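Local coordinates for gamma-hexachlorocyclohexane dehydrochlorinase (Novosphingobium barchaimii LL02, PDB 5KVB), which catalyses the dehydrochlorination of the pollutant lindane (gamma-hexachlorocyclohexane), probably to a tetrachlorocyclohexadiene by two successive anti eliminations of hydrogen chloride, at residues 19-24 with 130-134; 43-49 with 58-63. All coordinates share one frame; numbering follows the deposited sequence.

Contact 1 (19-24 with 130-134)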
ATOM      1  N   ALA A  19      -5.055  -6.063  14.946  1.00  4.08           N
ATOM      2  CA  ALA A  19      -4.467  -5.191  15.953  1.00  4.24           C
ATOM      3  C   ALA A  19      -3.039  -4.807  15.550  1.00  3.91           C
ATOM      4  O   ALA A  19      -2.636  -3.641  15.692  1.00  5.33           O
ATOM      5  CB  ALA A  19      -4.482  -5.862  17.310  1.00  6.29           C
ATOM      6  N   ILE A  20      -2.278  -5.766  15.019  1.00  4.23           N
ATOM      7  CA  ILE A  20      -0.880  -5.515  14.686  1.00  4.15           C
ATOM      8  C   ILE A  20      -0.780  -4.642  13.430  1.00  4.83           C
ATOM      9  O   ILE A  20       0.042  -3.725  13.378  1.00  5.38           O
ATOM     10  CB  ILE A  20      -0.129  -6.849  14.544  1.00  4.43           C
ATOM     11  CG1 ILE A  20      -0.010  -7.514  15.929  1.00  5.08           C
ATOM     12  CG2 ILE A  20       1.249  -6.642  13.914  1.00  4.46           C
ATOM     13  CD1 ILE A  20       0.406  -8.980  15.866  1.00  5.48           C
ATOM     14  N   GLN A  21      -1.643  -4.886  12.442  1.00  3.54           N
ATOM     15  CA  GLN A  21      -1.699  -4.022  11.260  1.00  4.75           C
ATOM     16  C   GLN A  21      -2.001  -2.563  11.659  1.00  5.60           C
ATOM     17  O   GLN A  21      -1.378  -1.633  11.144  1.00  6.02           O
ATOM     18  CB  GLN A  21      -2.726  -4.573  10.257  1.00  5.50           C
ATOM     19  CG  GLN A  21      -2.290  -5.911   9.630  1.00  6.66           C
ATOM     20  CD  GLN A  21      -3.459  -6.766   9.156  1.00  8.90           C
ATOM     21  OE1 GLN A  21      -4.626  -6.387   9.279  1.00  8.37           O
ATOM     22  NE2 GLN A  21      -3.147  -7.940   8.620  1.00 10.86           N
ATOM     23  N   ASP A  22      -2.892  -2.359  12.625  1.00  4.75           N
ATOM     24  CA  ASP A  22      -3.168  -1.019  13.153  1.00  4.71           C
ATOM     25  C   ASP A  22      -1.955  -0.411  13.890  1.00  5.38           C
ATOM     26  O   ASP A  22      -1.665   0.778  13.721  1.00  5.82           O
ATOM     27  CB  ASP A  22      -4.392  -1.032  14.094  1.00  4.96           C
ATOM     28  CG  ASP A  22      -5.725  -1.219  13.366  1.00  7.19           C
ATOM     29  OD1 ASP A  22      -5.787  -1.102  12.133  1.00  7.53           O
ATOM     30  OD2 ASP A  22      -6.723  -1.476  14.078  1.00 10.01           O
ATOM     31  N   LEU A  23      -1.240  -1.202  14.694  1.00  6.00           N
ATOM     32  CA  LEU A  23      -0.024  -0.697  15.363  1.00  5.52           C
ATOM     33  C   LEU A  23       0.965  -0.160  14.345  1.00  6.03           C
ATOM     34  O   LEU A  23       1.543   0.931  14.513  1.00  6.63           O
ATOM     35  CB  LEU A  23       0.652  -1.801  16.195  1.00  6.60           C
ATOM     36  CG  LEU A  23      -0.103  -2.270  17.442  1.00  5.33           C
ATOM     37  CD1 LEU A  23       0.537  -3.552  17.964  1.00  7.89           C
ATOM     38  CD2 LEU A  23      -0.084  -1.195  18.537  1.00  7.52           C
ATOM     39  N   TYR A  24       1.174  -0.943  13.288  1.00  4.31           N
ATOM     40  CA  TYR A  24       2.170  -0.610  12.287  1.00  4.82           C
ATOM     41  C   TYR A  24       1.779   0.644  11.499  1.00  6.27           C
ATOM     42  O   TYR A  24       2.601   1.546  11.309  1.00  6.27           O
ATOM     43  CB  TYR A  24       2.383  -1.802  11.369  1.00  7.68           C
ATOM     44  CG  TYR A  24       3.483  -1.629  10.353  1.00  8.08           C
ATOM     45  CD1 TYR A  24       4.816  -1.872  10.673  1.00  6.47           C
ATOM     46  CD2 TYR A  24       3.182  -1.224   9.072  1.00  6.90           C
ATOM     47  CE1 TYR A  24       5.819  -1.728   9.715  1.00  6.78           C
ATOM     48  CE2 TYR A  24       4.171  -1.070   8.122  1.00  8.33           C
ATOM     49  CZ  TYR A  24       5.468  -1.328   8.441  1.00  8.82           C
ATOM     50  OH  TYR A  24       6.430  -1.170   7.473  1.00  8.92           O
ATOM     51  N   VAL A 130      -2.968  -7.937  25.385  1.00  8.71           N
ATOM     52  CA  VAL A 130      -2.846  -6.739  24.553  1.00 10.93           C
ATOM     53  C   VAL A 130      -1.578  -6.792  23.698  1.00  7.95           C
ATOM     54  O   VAL A 130      -0.514  -7.166  24.198  1.00  9.35           O
ATOM     55  CB  VAL A 130      -2.820  -5.470  25.441  1.00 11.84           C
ATOM     56  CG1 VAL A 130      -2.586  -4.207  24.613  1.00 11.28           C
ATOM     57  CG2 VAL A 130      -4.110  -5.353  26.234  1.00 16.03           C
ATOM     58  N   TRP A 131      -1.684  -6.411  22.415  1.00  7.24           N
ATOM     59  CA  TRP A 131      -0.524  -6.335  21.506  1.00  6.39           C
ATOM     60  C   TRP A 131       0.098  -4.942  21.453  1.00  7.95           C
ATOM     61  O   TRP A 131      -0.620  -3.954  21.311  1.00  7.45           O
ATOM     62  CB  TRP A 131      -0.925  -6.723  20.067  1.00  7.11           C
ATOM     63  CG  TRP A 131      -1.290  -8.169  19.873  1.00  4.46           C
ATOM     64  CD1 TRP A 131      -2.555  -8.693  19.837  1.00  7.43           C
ATOM     65  CD2 TRP A 131      -0.395  -9.266  19.664  1.00  5.42           C
ATOM     66  NE1 TRP A 131      -2.500 -10.049  19.631  1.00  6.24           N
ATOM     67  CE2 TRP A 131      -1.187 -10.432  19.532  1.00  4.41           C
ATOM     68  CE3 TRP A 131       0.996  -9.386  19.606  1.00  6.83           C
ATOM     69  CZ2 TRP A 131      -0.625 -11.696  19.310  1.00  7.82           C
ATOM     70  CZ3 TRP A 131       1.553 -10.649  19.388  1.00  6.27           C
ATOM     71  CH2 TRP A 131       0.743 -11.783  19.242  1.00  6.95           C
ATOM     72  N   LYS A 132       1.430  -4.873  21.530  1.00  6.04           N
ATOM     73  CA  LYS A 132       2.184  -3.647  21.221  1.00  5.74           C
ATOM     74  C   LYS A 132       3.510  -4.014  20.560  1.00  4.26           C
ATOM     75  O   LYS A 132       3.941  -5.185  20.603  1.00  5.74           O
ATOM     76  CB  LYS A 132       2.442  -2.784  22.483  1.00  6.19           C
ATOM     77  CG  LYS A 132       1.181  -2.113  23.062  1.00  8.99           C
ATOM     78  CD  LYS A 132       1.507  -1.051  24.116  1.00 11.42           C
ATOM     79  CE  LYS A 132       0.222  -0.496  24.736  1.00 15.48           C
ATOM     80  NZ  LYS A 132       0.487   0.709  25.578  1.00 23.82           N
ATOM     81  N   PHE A 133       4.153  -3.026  19.935  1.00  4.44           N
ATOM     82  CA  PHE A 133       5.534  -3.195  19.441  1.00  4.40           C
ATOM     83  C   PHE A 133       6.495  -3.599  20.544  1.00  5.06           C
ATOM     84  O   PHE A 133       6.471  -2.996  21.632  1.00  6.37           O
ATOM     85  CB  PHE A 133       6.099  -1.896  18.867  1.00  4.64           C
ATOM     86  CG  PHE A 133       5.806  -1.626  17.409  1.00  4.78           C
ATOM     87  CD1 PHE A 133       6.702  -2.017  16.414  1.00  5.32           C
ATOM     88  CD2 PHE A 133       4.708  -0.863  17.051  1.00  6.37           C
ATOM     89  CE1 PHE A 133       6.476  -1.692  15.075  1.00  5.76           C
ATOM     90  CE2 PHE A 133       4.467  -0.543  15.718  1.00  5.40           C
ATOM     91  CZ  PHE A 133       5.353  -0.951  14.723  1.00  5.34           C
ATOM     92  N   SER A 134       7.358  -4.563  20.247  1.00  5.63           N
ATOM     93  CA  SER A 134       8.527  -4.834  21.083  1.00  6.87           C
ATOM     94  C   SER A 134       9.826  -4.462  20.365  1.00  6.14           C
ATOM     95  O   SER A 134      10.829  -4.187  21.021  1.00  8.41           O
ATOM     96  CB  SER A 134       8.580  -6.301  21.519  1.00  8.74           C
ATOM     97  OG  SER A 134       8.480  -7.185  20.421  1.00 10.60           O
TER

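Contact 2 (43-49 with 58-63)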
ATOM      1  N   TRP A  43       3.930   1.333  21.778  1.00  7.13           N
ATOM      2  CA  TRP A  43       5.177   0.718  22.274  1.00  6.81           C
ATOM      3  C   TRP A  43       5.084   0.181  23.698  1.00  5.81           C
ATOM      4  O   TRP A  43       4.636   0.896  24.599  1.00  8.44           O
ATOM      5  CB  TRP A  43       6.334   1.731  22.267  1.00  6.95           C
ATOM      6  CG  TRP A  43       6.541   2.494  20.996  1.00  6.31           C
ATOM      7  CD1 TRP A  43       6.017   3.719  20.690  1.00  8.02           C
ATOM      8  CD2 TRP A  43       7.311   2.090  19.862  1.00  6.08           C
ATOM      9  NE1 TRP A  43       6.423   4.107  19.435  1.00  9.11           N
ATOM     10  CE2 TRP A  43       7.208   3.117  18.898  1.00  7.79           C
ATOM     11  CE3 TRP A  43       8.071   0.956  19.563  1.00  6.51           C
ATOM     12  CZ2 TRP A  43       7.854   3.052  17.655  1.00 10.14           C
ATOM     13  CZ3 TRP A  43       8.713   0.888  18.329  1.00  7.46           C
ATOM     14  CH2 TRP A  43       8.604   1.935  17.394  1.00  7.69           C
ATOM     15  N   TRP A  44       5.579  -1.029  23.929  1.00  6.64           N
ATOM     16  CA  TRP A  44       5.851  -1.448  25.314  1.00  6.40           C
ATOM     17  C   TRP A  44       6.968  -0.570  25.883  1.00  7.22           C
ATOM     18  O   TRP A  44       7.779  -0.023  25.136  1.00  7.81           O
ATOM     19  CB  TRP A  44       6.255  -2.923  25.382  1.00  6.72           C
ATOM     20  CG  TRP A  44       5.154  -3.876  25.031  1.00  7.61           C
ATOM     21  CD1 TRP A  44       5.166  -4.822  24.042  1.00  8.16           C
ATOM     22  CD2 TRP A  44       3.878  -3.975  25.672  1.00  8.30           C
ATOM     23  NE1 TRP A  44       3.969  -5.503  24.032  1.00  7.15           N
ATOM     24  CE2 TRP A  44       3.159  -5.001  25.018  1.00  7.50           C
ATOM     25  CE3 TRP A  44       3.264  -3.287  26.726  1.00 10.76           C
ATOM     26  CZ2 TRP A  44       1.860  -5.354  25.384  1.00 12.05           C
ATOM     27  CZ3 TRP A  44       1.975  -3.641  27.090  1.00 11.85           C
ATOM     28  CH2 TRP A  44       1.286  -4.662  26.419  1.00 10.91           C
ATOM     29  N   ASP A  45       7.023  -0.436  27.204  1.00  8.17           N
ATOM     30  CA  ASP A  45       8.027   0.445  27.802  1.00  8.18           C
ATOM     31  C   ASP A  45       9.457  -0.044  27.585  1.00  7.28           C
ATOM     32  O   ASP A  45      10.404   0.769  27.635  1.00  7.80           O
ATOM     33  CB  ASP A  45       7.756   0.635  29.298  1.00  9.41           C
ATOM     34  CG  ASP A  45       6.561   1.533  29.565  1.00 12.12           C
ATOM     35  OD1 ASP A  45       6.151   2.286  28.658  1.00 16.18           O
ATOM     36  OD2 ASP A  45       6.042   1.508  30.698  1.00 20.26           O
ATOM     37  N   ASP A  46       9.624  -1.343  27.315  1.00  8.16           N
ATOM     38  CA  ASP A  46      10.943  -1.887  26.999  1.00  6.97           C
ATOM     39  C   ASP A  46      11.143  -2.174  25.505  1.00  8.49           C
ATOM     40  O   ASP A  46      12.098  -2.838  25.118  1.00  9.56           O
ATOM     41  CB  ASP A  46      11.214  -3.153  27.833  1.00  9.19           C
ATOM     42  CG  ASP A  46      10.164  -4.237  27.627  1.00 11.84           C
ATOM     43  OD1 ASP A  46       9.030  -3.919  27.197  1.00 12.09           O
ATOM     44  OD2 ASP A  46      10.476  -5.421  27.899  1.00 15.07           O
ATOM     45  N   ALA A  47      10.256  -1.648  24.662  1.00  8.22           N
ATOM     46  CA  ALA A  47      10.422  -1.816  23.215  1.00  8.22           C
ATOM     47  C   ALA A  47      11.651  -1.069  22.715  1.00  6.97           C
ATOM     48  O   ALA A  47      11.988  -0.001  23.238  1.00  9.56           O
ATOM     49  CB  ALA A  47       9.171  -1.335  22.470  1.00  7.43           C
ATOM     50  N   GLU A  48      12.322  -1.628  21.713  1.00  8.38           N
ATOM     51  CA  GLU A  48      13.514  -1.013  21.142  1.00  8.38           C
ATOM     52  C   GLU A  48      13.342  -0.658  19.664  1.00  9.24           C
ATOM     53  O   GLU A  48      13.034  -1.513  18.842  1.00 10.44           O
ATOM     54  CB  GLU A  48      14.725  -1.935  21.321  1.00 13.63           C
ATOM     55  CG  GLU A  48      15.162  -2.078  22.778  1.00 17.05           C
ATOM     56  CD  GLU A  48      16.445  -2.879  22.939  1.00 28.44           C
ATOM     57  OE1 GLU A  48      16.765  -3.695  22.049  1.00 38.63           O
ATOM     58  OE2 GLU A  48      17.136  -2.684  23.962  1.00 37.91           O
ATOM     59  N   TRP A  49      13.549   0.614  19.351  1.00  8.61           N
ATOM     60  CA  TRP A  49      13.518   1.101  17.976  1.00  9.52           C
ATOM     61  C   TRP A  49      14.945   1.461  17.580  1.00 10.81           C
ATOM     62  O   TRP A  49      15.530   2.386  18.144  1.00 10.95           O
ATOM     63  CB  TRP A  49      12.571   2.303  17.872  1.00  9.27           C
ATOM     64  CG  TRP A  49      12.404   2.938  16.494  1.00  8.30           C
ATOM     65  CD1 TRP A  49      12.900   2.492  15.298  1.00 13.15           C
ATOM     66  CD2 TRP A  49      11.665   4.131  16.198  1.00  9.10           C
ATOM     67  NE1 TRP A  49      12.519   3.346  14.278  1.00 10.59           N
ATOM     68  CE2 TRP A  49      11.770   4.361  14.810  1.00  8.99           C
ATOM     69  CE3 TRP A  49      10.931   5.030  16.977  1.00  8.59           C
ATOM     70  CZ2 TRP A  49      11.158   5.453  14.188  1.00  9.20           C
ATOM     71  CZ3 TRP A  49      10.331   6.119  16.359  1.00 12.42           C
ATOM     72  CH2 TRP A  49      10.454   6.322  14.976  1.00  9.37           C
ATOM     73  N   LYS A  58      14.391   3.595  23.326  1.00  9.55           N
ATOM     74  CA  LYS A  58      13.571   2.645  24.090  1.00 10.42           C
ATOM     75  C   LYS A  58      12.221   3.204  24.520  1.00  7.95           C
ATOM     76  O   LYS A  58      12.137   4.292  25.110  1.00  9.60           O
ATOM     77  CB  LYS A  58      14.328   2.169  25.344  1.00 10.86           C
ATOM     78  CG  LYS A  58      13.587   1.078  26.130  1.00  8.76           C
ATOM     79  CD  LYS A  58      14.092   0.919  27.577  1.00 11.00           C
ATOM     80  CE  LYS A  58      15.531   0.505  27.616  1.00 11.54           C
ATOM     81  NZ  LYS A  58      15.921   0.247  29.035  1.00 10.56           N
ATOM     82  N   GLY A  59      11.159   2.453  24.239  1.00  6.89           N
ATOM     83  CA  GLY A  59       9.833   2.781  24.721  1.00  8.11           C
ATOM     84  C   GLY A  59       9.176   3.991  24.090  1.00  8.00           C
ATOM     85  O   GLY A  59       9.723   4.601  23.173  1.00  9.00           O
ATOM     86  N   PRO A  60       7.985   4.347  24.591  1.00  7.68           N
ATOM     87  CA  PRO A  60       7.277   5.526  24.076  1.00 10.26           C
ATOM     88  C   PRO A  60       8.119   6.808  24.153  1.00 12.25           C
ATOM     89  O   PRO A  60       8.167   7.573  23.183  1.00 11.39           O
ATOM     90  CB  PRO A  60       6.046   5.628  24.983  1.00 10.60           C
ATOM     91  CG  PRO A  60       5.873   4.268  25.595  1.00 13.02           C
ATOM     92  CD  PRO A  60       7.232   3.633  25.638  1.00 10.33           C
ATOM     93  N   GLU A  61       8.799   7.046  25.274  1.00 11.21           N
ATOM     94  CA  GLU A  61       9.577   8.285  25.391  1.00 12.80           C
ATOM     95  C   GLU A  61      10.841   8.265  24.514  1.00 10.35           C
ATOM     96  O   GLU A  61      11.266   9.309  23.987  1.00 10.95           O
ATOM     97  CB  GLU A  61       9.919   8.561  26.864  1.00 14.22           C
ATOM     98  CG  GLU A  61       8.723   9.118  27.648  1.00 15.55           C
ATOM     99  CD  GLU A  61       8.966   9.214  29.141  1.00 32.91           C
ATOM    100  OE1 GLU A  61       9.819   8.459  29.656  1.00 30.43           O
ATOM    101  OE2 GLU A  61       8.301  10.048  29.797  1.00 24.49           O
ATOM    102  N   GLY A  62      11.435   7.092  24.320  1.00  9.60           N
ATOM    103  CA  GLY A  62      12.547   6.972  23.397  1.00  9.36           C
ATOM    104  C   GLY A  62      12.151   7.253  21.955  1.00 11.31           C
ATOM    105  O   GLY A  62      12.889   7.920  21.209  1.00 10.01           O
ATOM    106  N   ALA A  63      10.995   6.733  21.557  1.00 10.18           N
ATOM    107  CA  ALA A  63      10.442   6.997  20.229  1.00 11.16           C
ATOM    108  C   ALA A  63      10.243   8.497  20.010  1.00 12.80           C
ATOM    109  O   ALA A  63      10.615   9.034  18.960  1.00 11.68           O
ATOM    110  CB  ALA A  63       9.110   6.239  20.046  1.00  8.92           C
TER

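Contact 1 (19-24 with 130-134)
I20 and W131 meet through their torsions: I20 sets CG1 anti to the carbonyl carbon (chi1 -69°), the extended second torsion then bringing CD1 to the indole, and the same first setting in W131 turns its ring to meet I20. The methyl I20 CD1 then sits over one face of the six-membered ring, 3.9 Å from its centroid and 16° off the normal, a CH-pi contact in which the slender end of an isoleucine suits the broad plate of a tryptophan. A19, small enough to let the helix come close, adds CB at 4.3 Å from W131 CD1. One turn on, L23 reaches the strand backbone itself, its CD1 3.6 Å from W131 O and 3.7 Å from K132 CA; the CB of K132 points away from the helix, so L23 meets its main chain. F133 extends back to the helix, where CE2 at the ring edge meets L23 O at 3.5 Å and CZ lies 4.0 Å from Y24 CA. The contact is thus apolar packing, at a helix-strand angle of 32°. It presses helix 10-33 onto the start of strand 130-145 in the NTF2-like, SnoaL-type fold, and I20 also touches strands 113-127, 94-107 and 75-89.

Contact 2 (43-49 with 58-63)
W43 packs against A63 where the edge of the curved sheet of this NTF2-like fold passes into helix 59-71. With CG anti to the carbonyl carbon (chi1 -50°), the indole of W43 swings over the first turn of the helix and NE1 comes 3.5 Å from A63 CB. W49 takes a different setting, CG anti to the backbone N (chi1 -179°), and brings its ring edge to the same methyl, CE3 at 3.8 Å; alanine suits a place where two indoles converge on one methyl. The indoles also meet each other, W43 CH2 lying 3.5 Å above one face of the W49 ring, near its rim. Were W43 an alanine, W49 would probably lose that cover and a gap would open above A63 and P60. P60, a natural first-turn residue, offers CD to D45 OD1 at 3.5 Å. K58 runs its CG past two carbonyl oxygens, D45 O and A47 O, so its aliphatic part skirts the type I turn from W44 to A47. G59, with positive phi, fits where a CB would clash with D45 O. Its N-H gives the hydrogen bond that ties the two segments, G59 N to A47 O at 2.8 Å, with an angle of 155° at the hydrogen.

Contacts 1 and 2 are joined through strand 130-145, whose neighbour in the sheet is strand 47-51; their centres lie 13 Å apart. Two probable backbone hydrogen bonds stitch them together, W44 N to F133 O at 3.2 Å and E48 N to S134 O at 3.0 Å, one at the first residue of the 44-47 turn and one just past its last. The rings of F133 and W43 also meet, with planes at about 35°, so the aromatic packing runs on from one contact to the other. Both approach the likely active site: the side chains of Y24 in contact 1 and W49 in contact 2 are each about 8 Å from that of H80, the probable proton acceptor, and about 10 Å from that of D32.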